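Multi-copper Oxidase CueO (Ochrobactrum, PDB 6EVG) oxidises lignin model compounds and lignosulfonate as a laccase-like multicopper oxidase, probably passing the electrons through copper to dioxygen. Local coordinates at residues 78-83 and 113-118; 87-92 and 132-137; 392-397 and 496-501. One frame throughout, in Å; residues are numbered along the deposited sequence.

Contact 1 (78-83 and 113-118)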
loop_
_atom_site.group_PDB
_atom_site.type_symbol
_atom_site.label_atom_id
_atom_site.label_comp_id
_atom_site.label_asym_id
_atom_site.label_seq_id
_atom_site.Cartn_x
_atom_site.Cartn_y
_atom_site.Cartn_z
ATOM N N LEU A 78 13.909 1.081 -14.482
ATOM C CA LEU A 78 13.905 0.890 -13.024
ATOM C C LEU A 78 15.004 -0.112 -12.711
ATOM O O LEU A 78 14.822 -1.316 -12.844
ATOM C CB LEU A 78 12.525 0.422 -12.555
ATOM C CG LEU A 78 11.386 1.414 -12.803
ATOM C CD1 LEU A 78 10.034 0.804 -12.503
ATOM C CD2 LEU A 78 11.560 2.708 -12.015
ATOM N N SER A 79 16.181 0.425 -12.379
ATOM C CA SER A 79 17.390 -0.368 -12.210
ATOM C C SER A 79 17.494 -0.818 -10.780
ATOM O O SER A 79 17.913 -0.028 -9.903
ATOM C CB SER A 79 18.610 0.425 -12.609
ATOM O OG SER A 79 19.773 -0.323 -12.471
ATOM N N VAL A 80 17.141 -2.082 -10.490
ATOM C CA VAL A 80 17.075 -2.622 -9.143
ATOM C C VAL A 80 18.312 -3.474 -8.891
ATOM O O VAL A 80 18.593 -4.422 -9.626
ATOM C CB VAL A 80 15.819 -3.455 -8.925
ATOM C CG1 VAL A 80 15.735 -3.938 -7.473
ATOM C CG2 VAL A 80 14.558 -2.658 -9.302
ATOM N N GLU A 81 19.073 -3.185 -7.876
ATOM C CA GLU A 81 20.220 -3.998 -7.466
ATOM C C GLU A 81 19.922 -4.654 -6.127
ATOM O O GLU A 81 19.487 -3.970 -5.186
ATOM C CB GLU A 81 21.439 -3.119 -7.319
ATOM C CG GLU A 81 22.664 -3.801 -6.843
ATOM C CD GLU A 81 23.919 -2.943 -6.793
ATOM O OE1 GLU A 81 23.954 -1.823 -7.296
ATOM O OE2 GLU A 81 24.924 -3.423 -6.257
ATOM N N ASN A 82 20.150 -5.960 -6.043
ATOM C CA ASN A 82 20.009 -6.683 -4.792
ATOM C C ASN A 82 21.314 -6.741 -4.081
ATOM O O ASN A 82 22.195 -7.534 -4.418
ATOM C CB ASN A 82 19.458 -8.081 -5.033
ATOM C CG ASN A 82 19.244 -8.837 -3.750
ATOM O OD1 ASN A 82 19.427 -8.268 -2.654
ATOM N ND2 ASN A 82 18.813 -10.089 -3.816
ATOM N N GLY A 83 21.523 -5.845 -3.105
ATOM C CA GLY A 83 22.693 -5.832 -2.312
ATOM C C GLY A 83 22.664 -6.705 -1.073
ATOM O O GLY A 83 23.531 -6.590 -0.211
ATOM N N GLU A 113 22.649 -9.682 -7.496
ATOM C CA GLU A 113 22.365 -9.454 -8.900
ATOM C C GLU A 113 21.454 -8.205 -9.128
ATOM O O GLU A 113 21.008 -7.591 -8.182
ATOM C CB GLU A 113 21.739 -10.689 -9.518
ATOM C CG GLU A 113 22.696 -11.873 -9.559
ATOM C CD GLU A 113 22.218 -13.036 -10.474
ATOM O OE1 GLU A 113 21.207 -12.957 -11.178
ATOM O OE2 GLU A 113 22.906 -14.061 -10.540
ATOM N N ALA A 114 21.207 -7.884 -10.395
ATOM C CA ALA A 114 20.410 -6.725 -10.763
ATOM C C ALA A 114 19.279 -7.126 -11.697
ATOM O O ALA A 114 19.318 -8.167 -12.386
ATOM C CB ALA A 114 21.274 -5.644 -11.401
ATOM N N TRP A 115 18.279 -6.279 -11.781
ATOM C CA TRP A 115 17.071 -6.459 -12.624
ATOM C C TRP A 115 16.700 -5.072 -13.092
ATOM O O TRP A 115 16.509 -4.175 -12.246
ATOM C CB TRP A 115 15.960 -7.066 -11.749
ATOM C CG TRP A 115 14.602 -7.178 -12.369
ATOM C CD1 TRP A 115 14.271 -7.838 -13.469
ATOM C CD2 TRP A 115 13.352 -6.668 -11.805
ATOM N NE1 TRP A 115 12.867 -7.740 -13.672
ATOM C CE2 TRP A 115 12.302 -7.057 -12.629
ATOM C CE3 TRP A 115 13.063 -5.881 -10.685
ATOM C CZ2 TRP A 115 10.940 -6.700 -12.337
ATOM C CZ3 TRP A 115 11.753 -5.529 -10.401
ATOM C CH2 TRP A 115 10.731 -5.949 -11.201
ATOM N N LYS A 116 16.598 -4.878 -14.406
ATOM C CA LYS A 116 16.473 -3.529 -14.953
ATOM C C LYS A 116 15.328 -3.410 -15.955
ATOM O O LYS A 116 15.529 -3.134 -17.172
ATOM C CB LYS A 116 17.786 -3.113 -15.602
ATOM C CG LYS A 116 18.982 -3.213 -14.688
ATOM C CD LYS A 116 20.271 -2.732 -15.302
ATOM C CE LYS A 116 21.446 -2.853 -14.353
ATOM N NZ LYS A 116 22.693 -2.250 -14.886
ATOM N N PRO A 117 14.092 -3.683 -15.533
ATOM C CA PRO A 117 12.949 -3.543 -16.431
ATOM C C PRO A 117 12.793 -2.103 -16.953
ATOM O O PRO A 117 13.015 -1.133 -16.202
ATOM C CB PRO A 117 11.760 -3.942 -15.561
ATOM C CG PRO A 117 12.221 -3.634 -14.176
ATOM C CD PRO A 117 13.679 -4.001 -14.145
ATOM N N GLU A 118 12.396 -1.995 -18.203
ATOM C CA GLU A 118 12.164 -0.721 -18.848
ATOM C C GLU A 118 10.672 -0.516 -19.046
ATOM O O GLU A 118 10.022 -1.307 -19.724
ATOM C CB GLU A 118 12.877 -0.696 -20.196
ATOM C CG GLU A 118 14.381 -0.868 -20.048
ATOM C CD GLU A 118 15.144 -0.968 -21.344
ATOM O OE1 GLU A 118 14.556 -0.794 -22.436
ATOM O OE2 GLU A 118 16.394 -1.155 -21.230
#
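Asn82 N gives its hydrogen to Glu113 O at 2.8 Å in a nearly straight bond (171°), the first of four backbone links that zip 78-83 antiparallel onto 113-118. Val80 N bonds Trp115 O at 2.8 Å, and Trp115 N returns the bond to Val80 O, making these two the hydrogen-bonded pair. Val80 O takes a second, weaker approach from Ala114 CA at 3.1 Å, a CA-H...O contact. One step further along, Leu78 N binds Pro117 O at 2.9 Å, but proline has no N-H to give back; Pro117 CD fills that place instead, 3.2 Å from Leu78 O.

The side chains sort onto two faces. On one, Val80 and Trp115 run side by side in the same direction, and Val80 CG2 lies 3.8 Å from Trp115 CE3. With its CG anti to the backbone N (chi1 173°), the indole leans along its own chain over Pro117, whose CD covers the centre of one ring face. The ring of Trp92 meets the same indole with its plane almost parallel. On the other face, the extended chain of Lys116 passes alongside Ser79, placing Lys116 CE 3.6 Å from Ser79 OG. The amide of Asn82 is committed outside the pair, ND2 to Glu86 O and Ile109 O and OD1 to Met84 N.

Strand 75-82 also bonds to strand 36-46, through Ser79 and Glu81 to Leu39, so strand 114-120 forms an edge of this four-stranded sheet of a cupredoxin-type domain. The grip is thus carried by main-chain bonds that ask little of side-chain identity, while Pro117 removes one N-H from the pairing and spends its ring on packing against the indole.

Contact 2 (87-92 and 132-137)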
loop_
_atom_site.group_PDB
_atom_site.type_symbol
_atom_site.label_atom_id
_atom_site.label_comp_id
_atom_site.label_asym_id
_atom_site.label_seq_id
_atom_site.Cartn_x
_atom_site.Cartn_y
_atom_site.Cartn_z
ATOM N N GLY A 87 17.688 -13.692 -1.943
ATOM C CA GLY A 87 16.890 -13.183 -3.048
ATOM C C GLY A 87 15.848 -12.159 -2.606
ATOM O O GLY A 87 15.330 -12.231 -1.484
ATOM N N THR A 88 15.508 -11.260 -3.521
ATOM C CA THR A 88 14.441 -10.291 -3.240
ATOM C C THR A 88 13.743 -9.956 -4.563
ATOM O O THR A 88 14.181 -10.360 -5.638
ATOM C CB THR A 88 15.005 -9.051 -2.528
ATOM O OG1 THR A 88 13.930 -8.295 -1.968
ATOM C CG2 THR A 88 15.750 -8.119 -3.454
ATOM N N THR A 89 12.680 -9.138 -4.461
ATOM C CA THR A 89 11.980 -8.645 -5.620
ATOM C C THR A 89 11.404 -7.268 -5.278
ATOM O O THR A 89 11.372 -6.925 -4.096
ATOM C CB THR A 89 10.745 -9.574 -6.002
ATOM O OG1 THR A 89 9.831 -9.660 -4.872
ATOM C CG2 THR A 89 11.109 -10.950 -6.434
ATOM N N LEU A 90 10.930 -6.569 -6.288
ATOM C CA LEU A 90 10.036 -5.418 -6.046
ATOM C C LEU A 90 8.803 -5.587 -6.927
ATOM O O LEU A 90 8.926 -5.776 -8.146
ATOM C CB LEU A 90 10.696 -4.077 -6.311
ATOM C CG LEU A 90 11.840 -3.732 -5.362
ATOM C CD1 LEU A 90 12.550 -2.466 -5.786
ATOM C CD2 LEU A 90 11.377 -3.574 -3.910
ATOM N N HIS A 91 7.625 -5.500 -6.306
ATOM C CA HIS A 91 6.341 -5.376 -6.988
ATOM C C HIS A 91 5.983 -3.890 -7.096
ATOM O O HIS A 91 6.021 -3.180 -6.096
ATOM C CB HIS A 91 5.253 -6.154 -6.193
ATOM C CG HIS A 91 3.838 -5.840 -6.509
ATOM N ND1 HIS A 91 3.322 -5.784 -7.776
ATOM C CD2 HIS A 91 2.783 -5.621 -5.663
ATOM C CE1 HIS A 91 2.010 -5.488 -7.686
ATOM N NE2 HIS A 91 1.668 -5.408 -6.414
ATOM N N TRP A 92 5.672 -3.472 -8.315
ATOM C CA TRP A 92 5.323 -2.086 -8.622
ATOM C C TRP A 92 3.809 -1.956 -8.348
ATOM O O TRP A 92 2.969 -2.101 -9.241
ATOM C CB TRP A 92 5.691 -1.725 -10.061
ATOM C CG TRP A 92 7.051 -2.107 -10.497
ATOM C CD1 TRP A 92 7.341 -2.934 -11.519
ATOM C CD2 TRP A 92 8.308 -1.665 -9.957
ATOM N NE1 TRP A 92 8.695 -3.097 -11.652
ATOM C CE2 TRP A 92 9.331 -2.345 -10.699
ATOM C CE3 TRP A 92 8.701 -0.788 -8.936
ATOM C CZ2 TRP A 92 10.681 -2.155 -10.416
ATOM C CZ3 TRP A 92 10.034 -0.625 -8.657
ATOM C CH2 TRP A 92 11.018 -1.315 -9.403
ATOM N N PRO A 132 8.784 -5.786 -1.538
ATOM C CA PRO A 132 9.019 -7.199 -1.963
ATOM C C PRO A 132 7.714 -7.944 -2.075
ATOM O O PRO A 132 6.719 -7.668 -1.389
ATOM C CB PRO A 132 9.867 -7.782 -0.839
ATOM C CG PRO A 132 10.540 -6.568 -0.223
ATOM C CD PRO A 132 9.477 -5.521 -0.289
ATOM N N HIS A 133 7.712 -8.949 -2.932
ATOM C CA HIS A 133 6.577 -9.851 -3.078
ATOM C C HIS A 133 7.184 -11.223 -3.359
ATOM O O HIS A 133 7.715 -11.490 -4.445
ATOM C CB HIS A 133 5.605 -9.418 -4.179
ATOM C CG HIS A 133 4.375 -10.264 -4.178
ATOM N ND1 HIS A 133 3.446 -10.203 -3.159
ATOM C CD2 HIS A 133 3.966 -11.238 -5.015
ATOM C CE1 HIS A 133 2.511 -11.112 -3.396
ATOM N NE2 HIS A 133 2.814 -11.770 -4.514
ATOM N N LEU A 134 7.119 -12.089 -2.355
ATOM C CA LEU A 134 7.836 -13.335 -2.345
ATOM C C LEU A 134 6.904 -14.480 -1.939
ATOM O O LEU A 134 5.797 -14.266 -1.440
ATOM C CB LEU A 134 9.024 -13.230 -1.368
ATOM C CG LEU A 134 10.065 -12.174 -1.755
ATOM C CD1 LEU A 134 10.996 -11.918 -0.592
ATOM C CD2 LEU A 134 10.834 -12.588 -2.988
ATOM N N HIS A 135 7.368 -15.707 -2.080
ATOM C CA HIS A 135 6.694 -16.922 -1.617
ATOM C C HIS A 135 7.189 -17.257 -0.225
ATOM O O HIS A 135 8.319 -17.683 -0.027
ATOM C CB HIS A 135 7.003 -18.036 -2.608
ATOM C CG HIS A 135 6.419 -19.345 -2.201
ATOM N ND1 HIS A 135 6.946 -20.546 -2.634
ATOM C CD2 HIS A 135 5.354 -19.645 -1.436
ATOM C CE1 HIS A 135 6.247 -21.526 -2.088
ATOM N NE2 HIS A 135 5.257 -21.017 -1.385
ATOM N N GLY A 136 6.355 -17.014 0.781
ATOM C CA GLY A 136 6.657 -17.353 2.155
ATOM C C GLY A 136 7.541 -16.423 2.952
ATOM O O GLY A 136 7.642 -16.562 4.175
ATOM N N ASN A 137 8.146 -15.426 2.305
ATOM C CA ASN A 137 9.156 -14.529 2.870
ATOM C C ASN A 137 8.815 -13.040 2.779
ATOM O O ASN A 137 9.664 -12.195 3.042
ATOM C CB ASN A 137 10.559 -14.780 2.206
ATOM C CG ASN A 137 11.152 -16.025 2.646
ATOM O OD1 ASN A 137 11.801 -16.066 3.684
ATOM N ND2 ASN A 137 10.890 -17.102 1.934
#
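Thr89 OG1 donates to His133 O at 2.8 Å, coming from above the carbonyl plane rather than within it. Its first torsion (chi1 58°) sets OG1 between the backbone N and the carbonyl carbon, and turns the methyl CG2 toward Leu134, whose CD2 lies 3.8 Å from it. Leu134 CD2 also packs 3.6 Å from Thr89 OG1, the two side chains running antiparallel past one another. A valine in place of Thr89 would probably leave His133 O without this donor, a methyl that cannot bond standing where the hydroxyl was. Thr89 O, buried and without a hydrogen-bond partner, is met by Pro132 CA at 3.2 Å in a CA-H...O contact.

Beside this core, His91 CB and His133 CB touch at 3.9 Å, so the two imidazoles extend from adjacent points of the backbone. They belong to the His-Trp-His and His-Pro-His motifs of the cupredoxin fold; in related multicopper oxidases such histidines bind the trinuclear copper cluster, a role only inferred here. The copper seen, at the site of His434, Cys490 and His495, is about 12 Å from the side chain of His133, too far to be its ligand.

Further out, His91 is fixed at both ring nitrogens, ND1 to Asp102 OD2 and NE2, in this structure, to His437 NE2, and its ring stacks on His439. His133 stacks on His489 and meets His439 edge-to-face. The backbones of His91 and His131 are hydrogen-bonded, which aligns the strand with the end of 126-131. On the helix side, Gln141 reaches both Thr88 OG1 and Gly87 O, fastening the start of 87-92 to helix 138-144.

Contact 3 (392-397 and 496-501)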
loop_
_atom_site.group_PDB
_atom_site.type_symbol
_atom_site.label_atom_id
_atom_site.label_comp_id
_atom_site.label_asym_id
_atom_site.label_seq_id
_atom_site.Cartn_x
_atom_site.Cartn_y
_atom_site.Cartn_z
ATOM N N LEU A 392 8.558 -18.231 14.505
ATOM C CA LEU A 392 8.228 -19.264 13.506
ATOM C C LEU A 392 8.481 -18.751 12.090
ATOM O O LEU A 392 8.582 -17.564 11.875
ATOM C CB LEU A 392 6.744 -19.645 13.572
ATOM C CG LEU A 392 6.236 -20.238 14.859
ATOM C CD1 LEU A 392 4.727 -20.433 14.746
ATOM C CD2 LEU A 392 6.934 -21.569 15.127
ATOM N N GLU A 393 8.608 -19.697 11.148
ATOM C CA GLU A 393 8.723 -19.356 9.711
ATOM C C GLU A 393 7.475 -19.863 9.081
ATOM O O GLU A 393 7.139 -21.025 9.225
ATOM C CB GLU A 393 9.996 -19.896 9.092
ATOM C CG GLU A 393 11.212 -19.277 9.760
ATOM C CD GLU A 393 12.504 -19.525 9.039
ATOM O OE1 GLU A 393 12.478 -20.018 7.885
ATOM O OE2 GLU A 393 13.555 -19.227 9.652
ATOM N N ALA A 394 6.805 -19.006 8.321
ATOM C CA ALA A 394 5.529 -19.353 7.693
ATOM C C ALA A 394 5.594 -20.689 6.956
ATOM O O ALA A 394 4.747 -21.554 7.169
ATOM C CB ALA A 394 5.123 -18.265 6.743
ATOM N N LEU A 395 6.608 -20.865 6.100
ATOM C CA LEU A 395 6.641 -22.060 5.233
ATOM C C LEU A 395 6.762 -23.350 5.987
ATOM O O LEU A 395 6.321 -24.377 5.440
ATOM C CB LEU A 395 7.711 -21.975 4.131
ATOM C CG LEU A 395 7.411 -20.911 3.076
ATOM C CD1 LEU A 395 8.509 -20.883 2.042
ATOM C CD2 LEU A 395 6.052 -21.163 2.384
ATOM N N THR A 396 7.416 -23.350 7.144
ATOM C CA THR A 396 7.642 -24.572 7.908
ATOM C C THR A 396 6.738 -24.681 9.145
ATOM O O THR A 396 6.824 -25.668 9.888
ATOM C CB THR A 396 9.085 -24.677 8.362
ATOM O OG1 THR A 396 9.407 -23.548 9.172
ATOM C CG2 THR A 396 10.034 -24.769 7.179
ATOM N N SER A 397 5.840 -23.727 9.352
ATOM C CA SER A 397 5.000 -23.696 10.544
ATOM C C SER A 397 3.908 -24.740 10.564
ATOM O O SER A 397 3.349 -25.008 11.638
ATOM C CB SER A 397 4.374 -22.303 10.680
ATOM O OG SER A 397 3.439 -22.063 9.649
ATOM N N GLU A 496 -0.725 -13.960 3.565
ATOM C CA GLU A 496 -0.169 -14.247 2.246
ATOM C C GLU A 496 0.948 -15.339 2.352
ATOM O O GLU A 496 0.988 -16.265 1.558
ATOM C CB GLU A 496 0.424 -12.925 1.736
ATOM C CG GLU A 496 1.046 -12.952 0.399
ATOM C CD GLU A 496 1.833 -11.652 0.169
ATOM O OE1 GLU A 496 1.356 -10.573 0.428
ATOM O OE2 GLU A 496 2.882 -11.836 -0.188
ATOM N N ASP A 497 1.835 -15.197 3.343
ATOM C CA ASP A 497 2.971 -16.114 3.488
ATOM C C ASP A 497 2.516 -17.546 3.833
ATOM O O ASP A 497 3.214 -18.481 3.456
ATOM C CB ASP A 497 3.963 -15.642 4.538
ATOM C CG ASP A 497 4.905 -14.514 4.101
ATOM O OD1 ASP A 497 5.065 -14.305 2.868
ATOM O OD2 ASP A 497 5.547 -13.935 4.998
ATOM N N VAL A 498 1.367 -17.732 4.480
ATOM C CA VAL A 498 0.869 -19.067 4.776
ATOM C C VAL A 498 -0.151 -19.538 3.755
ATOM O O VAL A 498 -0.773 -20.626 3.941
ATOM C CB VAL A 498 0.351 -19.184 6.221
ATOM C CG1 VAL A 498 1.418 -18.932 7.225
ATOM C CG2 VAL A 498 -0.923 -18.327 6.466
ATOM N N GLY A 499 -0.308 -18.851 2.625
ATOM C CA GLY A 499 -1.078 -19.379 1.518
ATOM C C GLY A 499 -2.295 -18.645 1.021
ATOM O O GLY A 499 -2.915 -19.094 0.058
ATOM N N MET A 500 -2.643 -17.496 1.653
ATOM C CA MET A 500 -3.827 -16.758 1.234
ATOM C C MET A 500 -3.522 -15.880 0.011
ATOM O O MET A 500 -3.480 -14.638 0.040
ATOM C CB MET A 500 -4.303 -15.919 2.419
ATOM C CG MET A 500 -5.660 -15.370 2.254
ATOM S SD MET A 500 -6.446 -14.677 3.760
ATOM C CE MET A 500 -7.109 -16.027 4.610
ATOM N N MET A 501 -3.260 -16.607 -1.088
ATOM C CA MET A 501 -2.804 -16.044 -2.341
ATOM C C MET A 501 -3.124 -16.984 -3.466
ATOM O O MET A 501 -3.214 -18.201 -3.280
ATOM C CB MET A 501 -1.263 -15.772 -2.255
ATOM C CG MET A 501 -0.667 -15.156 -3.496
ATOM S SD MET A 501 0.814 -14.150 -3.188
ATOM C CE MET A 501 1.942 -15.397 -2.618
#
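Neither flat group of this contact is used across it: Ala394 CB meets Asp497 CB at 3.6 Å, while the carboxylate of the aspartate and the carbonyl of the alanine are both engaged elsewhere. The carboxylate takes two backbone N-H groups in the same chain, OD1 from Thr138 and OD2 from Ala139, at the start of helix 138-144. The carbonyl of Ala394 is gripped twice from within its own turn: Ser397 OG donates to Ala394 O at 2.8 Å and Ser397 N at 3.3 Å, and both arrive from the same face of the carbonyl plane. That double hold closes 394-397 into a compact turn.

The methyl of Ala394 is directed toward the other segment and rests in the angle between Asp497 CB and Val498 CG1, with Val498 CG1 3.8 Å from Ala394 CB. Val498 CG1, anti to its own carbonyl carbon (chi1 -62°), is the branch turned to Ala394. From the neighbouring position, Leu395 begins its side chain pointing away, yet its CD2 comes back to within 4.0 Å of Asp497 O. Ser397 OG stands 4.4 Å from Val498 CG1, at the limit of contact. No hydrogen bond spans the interface, which is small and mostly apolar.

Val498 is where helix 493-497 loses its helical angles, and Gly499, with positive phi, completes a Schellman motif: Gly499 N to Glu496 O and Met500 N to His495 O. His495, with His434 and Cys490, forms a copper site, and the side chain of Val498 lies about 8 Å from a copper ion. The loop holding 392-397 packs against the end of helix 493-497. Its Leu392 and Ser397 touch helix 191-196, while Asp497 binds the start of helix 138-144 and strand 501-506 leads on from the turn.

How the contacts relate
Of the contact segments, 78-83 on strand 75-82 comes first, followed by 87-92, then 113-118 and finally 132-137. Contact 1 closes the loop from 83 to 113 and contact 2 the loop from 92 to 132; their segments alternate along the chain, so the two loops cross. They touch directly, with Trp115 and Leu78 packing on Trp92, which joins the sheet holding 75-82 and 114-120 to the sheet edge at 91-93. Contact 3 follows in series, closing a much longer loop, 397 to 496, in the C-terminal cupredoxin region. It meets contact 2 where Glu496 and Met501 pack on His133, whereas contact 1 stays about 15 Å from it between nearest atoms.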